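Side-chain contacts in heme oxygenase (Leptospira interrogans, PDB 5KZL), which probably opens the heme ring oxidatively to biliverdin, releasing iron and carbon monoxide, with heme serving as both cofactor and substrate: residues A[55-58]-A[59-63]; A[110-113]-A[114-118]. The protein carries 1 engineered substitution. All blocks are in the same frame, centred on the assembly; numbering follows the deposited sequence.

Contact 1. Residues A[55-58]-A[59-63]; sequences YESM and EEELE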
# COMPACT_ATOMS: atom_id res chain seq x y z
N TYR A 55 2.73 -5.87 -2.73
CA TYR A 55 3.82 -5.53 -1.82
C TYR A 55 5.07 -6.36 -2.06
O TYR A 55 6.15 -5.82 -1.92
CB TYR A 55 3.36 -5.60 -0.36
CG TYR A 55 2.45 -4.46 0.03
CD1 TYR A 55 2.98 -3.27 0.54
CD2 TYR A 55 1.07 -4.56 -0.08
CE1 TYR A 55 2.15 -2.22 0.93
CE2 TYR A 55 0.23 -3.52 0.33
CZ TYR A 55 0.78 -2.35 0.83
OH TYR A 55 -0.04 -1.33 1.22
N GLU A 56 4.94 -7.65 -2.43
CA GLU A 56 6.11 -8.48 -2.76
C GLU A 56 6.90 -7.81 -3.88
O GLU A 56 8.12 -7.68 -3.76
CB GLU A 56 5.67 -9.89 -3.18
CG GLU A 56 6.79 -10.73 -3.78
CD GLU A 56 6.34 -12.11 -4.22
OE1 GLU A 56 5.42 -12.20 -5.08
OE2 GLU A 56 6.90 -13.10 -3.71
N SER A 57 6.22 -7.38 -4.95
CA SER A 57 6.84 -6.71 -6.10
C SER A 57 7.40 -5.34 -5.70
O SER A 57 8.56 -5.05 -5.99
CB SER A 57 5.84 -6.54 -7.23
OG SER A 57 6.51 -5.97 -8.35
N MET A 58 6.57 -4.50 -5.03
CA MET A 58 7.03 -3.18 -4.61
C MET A 58 8.29 -3.28 -3.75
O MET A 58 9.23 -2.52 -4.01
CB MET A 58 5.90 -2.40 -3.93
CG MET A 58 6.30 -1.01 -3.51
SD MET A 58 4.92 0.04 -3.04
CE MET A 58 4.35 -0.78 -1.63
N GLU A 59 8.35 -4.24 -2.79
CA GLU A 59 9.50 -4.44 -1.91
C GLU A 59 10.69 -5.02 -2.65
O GLU A 59 11.82 -4.60 -2.38
CB GLU A 59 9.11 -5.23 -0.65
CG GLU A 59 8.11 -4.36 0.11
CD GLU A 59 7.11 -4.88 1.12
OE1 GLU A 59 7.24 -6.03 1.60
OE2 GLU A 59 6.22 -4.08 1.51
N GLU A 60 10.45 -5.84 -3.67
CA GLU A 60 11.55 -6.33 -4.51
C GLU A 60 12.21 -5.14 -5.24
O GLU A 60 13.44 -5.01 -5.25
CB GLU A 60 11.01 -7.33 -5.53
CG GLU A 60 10.93 -8.74 -5.00
CD GLU A 60 10.33 -9.74 -5.96
OE1 GLU A 60 10.15 -9.39 -7.16
OE2 GLU A 60 10.01 -10.87 -5.52
N GLU A 61 11.38 -4.27 -5.81
CA GLU A 61 11.81 -3.11 -6.59
C GLU A 61 12.39 -1.98 -5.72
O GLU A 61 13.38 -1.36 -6.13
CB GLU A 61 10.67 -2.63 -7.51
CG GLU A 61 10.19 -3.69 -8.52
CD GLU A 61 11.27 -4.51 -9.21
OE1 GLU A 61 12.32 -3.95 -9.59
OE2 GLU A 61 11.06 -5.74 -9.35
N LEU A 62 11.84 -1.72 -4.53
CA LEU A 62 12.39 -0.71 -3.62
C LEU A 62 13.77 -1.15 -3.10
O LEU A 62 14.67 -0.32 -2.95
CB LEU A 62 11.43 -0.41 -2.46
CG LEU A 62 10.19 0.42 -2.83
CD1 LEU A 62 9.20 0.43 -1.67
CD2 LEU A 62 10.58 1.90 -3.21
N GLU A 63 13.95 -2.47 -2.86
CA GLU A 63 15.24 -3.01 -2.41
C GLU A 63 16.25 -2.91 -3.54
O GLU A 63 17.39 -2.49 -3.31
CB GLU A 63 15.07 -4.47 -1.95
CG GLU A 63 14.51 -4.58 -0.54
CD GLU A 63 15.47 -4.11 0.53
OE1 GLU A 63 16.56 -4.70 0.62
OE2 GLU A 63 15.15 -3.12 1.24
O HOH W 1 8.84 -7.40 -8.83
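Tyr55 and Glu59, one helical turn apart, meet where carboxylate oxygen OE2 of Glu59 comes to the edge of the tyrosine ring, near its plane, 3.5 Å from CD1. The ring and carboxylate planes stand 58° apart. With CG anti to its carbonyl carbon (chi1 -64°), the Glu59 chain runs back over Tyr55 O. The buried carboxylate is met by several donors, which would favour its ionised form: OE2 takes Tyr133 OH and the backbone N of Arg81, OE1 the N of Lys82. Tyr55 OH reaches on to Asp136 and Arg132.

One water accepts from Ser57 OG at 2.8 Å and donates to Glu60 OE1 at 2.9 Å and Glu61 OE2 at 2.8 Å, joining two acids to a hydroxyl small enough to sit against helix 105-120. Glu61 OE1 turns instead to Arg64 and, in a probable hydrogen bond, to Ser118 OG. Towards solvent, Glu56 and Glu60 lie side by side, Glu56 OE2 4.2 Å from Glu60 OE2, a like-charged pair probably tolerated because water can screen it.

Apolar packing is left to Met58 and Leu62, which run alongside each other; in one of two methionine conformers, Met58 CG lies 3.7 Å from Leu62 CD1. The flexible thioether and the branched leucine both pack against Tyr133.

Four backbone bonds link each residue to the fourth on, from Glu59 N to Tyr55 O at 2.8 Å through Leu62 N to Met58 O. This i to i+4 pattern is that of an alpha-helix, here the C-terminal part of helix 41-64 in the all-helical heme oxygenase fold.

Contact 2. Residues A[110-113]-A[114-118]; sequences YVQR and IRKIS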
# COMPACT_ATOMS: atom_id res chain seq x y z
N TYR A 110 -1.06 -4.44 -11.97
CA TYR A 110 -0.48 -3.60 -10.92
C TYR A 110 1.00 -3.98 -10.75
O TYR A 110 1.84 -3.10 -10.87
CB TYR A 110 -1.29 -3.77 -9.60
CG TYR A 110 -1.09 -2.74 -8.49
CD1 TYR A 110 0.08 -1.98 -8.41
CD2 TYR A 110 -2.03 -2.61 -7.47
CE1 TYR A 110 0.29 -1.08 -7.36
CE2 TYR A 110 -1.83 -1.72 -6.42
CZ TYR A 110 -0.68 -0.94 -6.37
OH TYR A 110 -0.45 -0.12 -5.30
N VAL A 111 1.31 -5.28 -10.60
CA VAL A 111 2.69 -5.80 -10.48
C VAL A 111 3.52 -5.41 -11.73
O VAL A 111 4.67 -4.99 -11.62
CB VAL A 111 2.65 -7.34 -10.18
CG1 VAL A 111 4.03 -7.99 -10.35
CG2 VAL A 111 2.10 -7.62 -8.79
N GLN A 112 2.93 -5.52 -12.93
CA GLN A 112 3.61 -5.13 -14.16
C GLN A 112 3.98 -3.65 -14.09
O GLN A 112 5.09 -3.28 -14.49
CB GLN A 112 2.69 -5.38 -15.36
CG GLN A 112 3.25 -4.82 -16.67
CD GLN A 112 4.36 -5.65 -17.29
OE1 GLN A 112 5.01 -6.48 -16.63
NE2 GLN A 112 4.58 -5.45 -18.57
N ARG A 113 3.05 -2.81 -13.62
CA ARG A 113 3.32 -1.39 -13.52
C ARG A 113 4.51 -1.15 -12.61
O ARG A 113 5.41 -0.42 -13.01
CB ARG A 113 2.10 -0.57 -13.07
CG ARG A 113 2.39 0.92 -12.93
CD ARG A 113 2.55 1.57 -14.27
NE ARG A 113 2.51 3.03 -14.21
CZ ARG A 113 1.96 3.78 -15.16
NH1 ARG A 113 1.41 3.21 -16.23
NH2 ARG A 113 1.96 5.10 -15.06
N ILE A 114 4.53 -1.82 -11.44
CA ILE A 114 5.63 -1.68 -10.48
C ILE A 114 6.97 -2.07 -11.11
O ILE A 114 7.97 -1.36 -10.95
CB ILE A 114 5.32 -2.50 -9.19
CG1 ILE A 114 4.12 -1.92 -8.43
CG2 ILE A 114 6.57 -2.59 -8.27
CD1 ILE A 114 3.42 -2.98 -7.50
N ARG A 115 6.99 -3.22 -11.76
CA ARG A 115 8.20 -3.75 -12.39
C ARG A 115 8.75 -2.83 -13.47
O ARG A 115 9.93 -2.55 -13.45
CB ARG A 115 7.94 -5.15 -12.94
CG ARG A 115 7.77 -6.14 -11.82
CD ARG A 115 7.30 -7.49 -12.32
NE ARG A 115 7.35 -8.48 -11.23
CZ ARG A 115 6.93 -9.73 -11.34
NH1 ARG A 115 6.36 -10.14 -12.47
NH2 ARG A 115 7.01 -10.57 -10.32
N LYS A 116 7.89 -2.39 -14.39
CA LYS A 116 8.25 -1.53 -15.51
C LYS A 116 8.71 -0.14 -15.07
O LYS A 116 9.67 0.41 -15.62
CB LYS A 116 7.11 -1.49 -16.52
CG LYS A 116 6.91 -2.79 -17.29
CD LYS A 116 7.77 -2.85 -18.54
CE LYS A 116 7.53 -4.07 -19.39
NZ LYS A 116 8.10 -5.29 -18.77
N ILE A 117 8.06 0.41 -14.03
CA ILE A 117 8.44 1.70 -13.43
C ILE A 117 9.81 1.56 -12.80
O ILE A 117 10.70 2.36 -13.07
CB ILE A 117 7.34 2.18 -12.43
CG1 ILE A 117 6.12 2.72 -13.20
CG2 ILE A 117 7.87 3.23 -11.41
CD1 ILE A 117 6.36 4.06 -13.95
N SER A 118 10.01 0.50 -12.01
CA SER A 118 11.28 0.25 -11.37
C SER A 118 12.43 0.20 -12.36
O SER A 118 13.47 0.76 -12.09
CB SER A 118 11.22 -1.05 -10.60
OG SER A 118 12.50 -1.42 -10.11
O HOH W 2 4.87 -8.55 -14.56
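The guanidinium of Arg115 carries Val111 CG1 over the centre of one face, 3.4 Å above its plane, with CG1 3.5 Å from CZ. The Tyr110 ring is met obliquely by Ile114 CD1, at 3.6 Å from ring atom CD1, and the Arg113 guanidinium is likewise approached obliquely by Ile117 CG1. These are i to i+4 pairs on one amphipathic alpha-helix, 105-120 of the heme oxygenase fold.

On the buried side, Tyr110 and Ile114 suit their place because together they offer an apolar surface to two other helices: the ring packs on Arg132 of helix 125-151 and on Val201 and Leu204 of helix 188-210, the isoleucine on His128. A chi1 of -165° swings the ring opposite the backbone N of Tyr110, which brings ring atom CD1 to the isoleucine's terminal methyl. Tyr110 OH bonds to Asn205 of helix 188-210, so the one polar atom of this apolar group is satisfied. Further along, the aliphatic part of Arg113 crosses Ile117, while its NH2 end forms a salt bridge with Glu197.

The outer side is polar. Arg115 extends alongside Val111: its methylenes run past Val111 O before the flat guanidinium reaches the valine methyl. Gln112 and Lys116 cross, with Gln112 NE2 3.4 Å from Lys116 CE; both chains bend at chi2, near 77° in the glutamine, and the lysine again at chi4, bringing NZ near the amide.

The backbone holds the frame with regular bonds, among them Lys116 N to Gln112 O at 2.9 Å. Between the outer side chains, one water closes the link from i to i+3: it donates to Gln112 OE1 at 2.9 Å and accepts from Arg115 NH1 at 3.0 Å.

Overall arrangement
Both contacts are single-helix turns, on neighbouring helices whose contact centres lie 10 Å apart, on the same side of the chain's centre. Contact 1, on helix 41-64, is the more buried and yet the richer in acids, the carboxylates of Glu59, Glu61 and Glu63 being met by partners outside the contact. Contact 2, on helix 105-120, is half surface: one flank is apolar, the other basic and amide. The helices pack together where Ile114 CG2 lies 3.4 Å from Ser57 OG and 3.7 Å from Met58 CA. Both contacts also pack on helix 125-151, whereas helix 188-210 is met through contact 2.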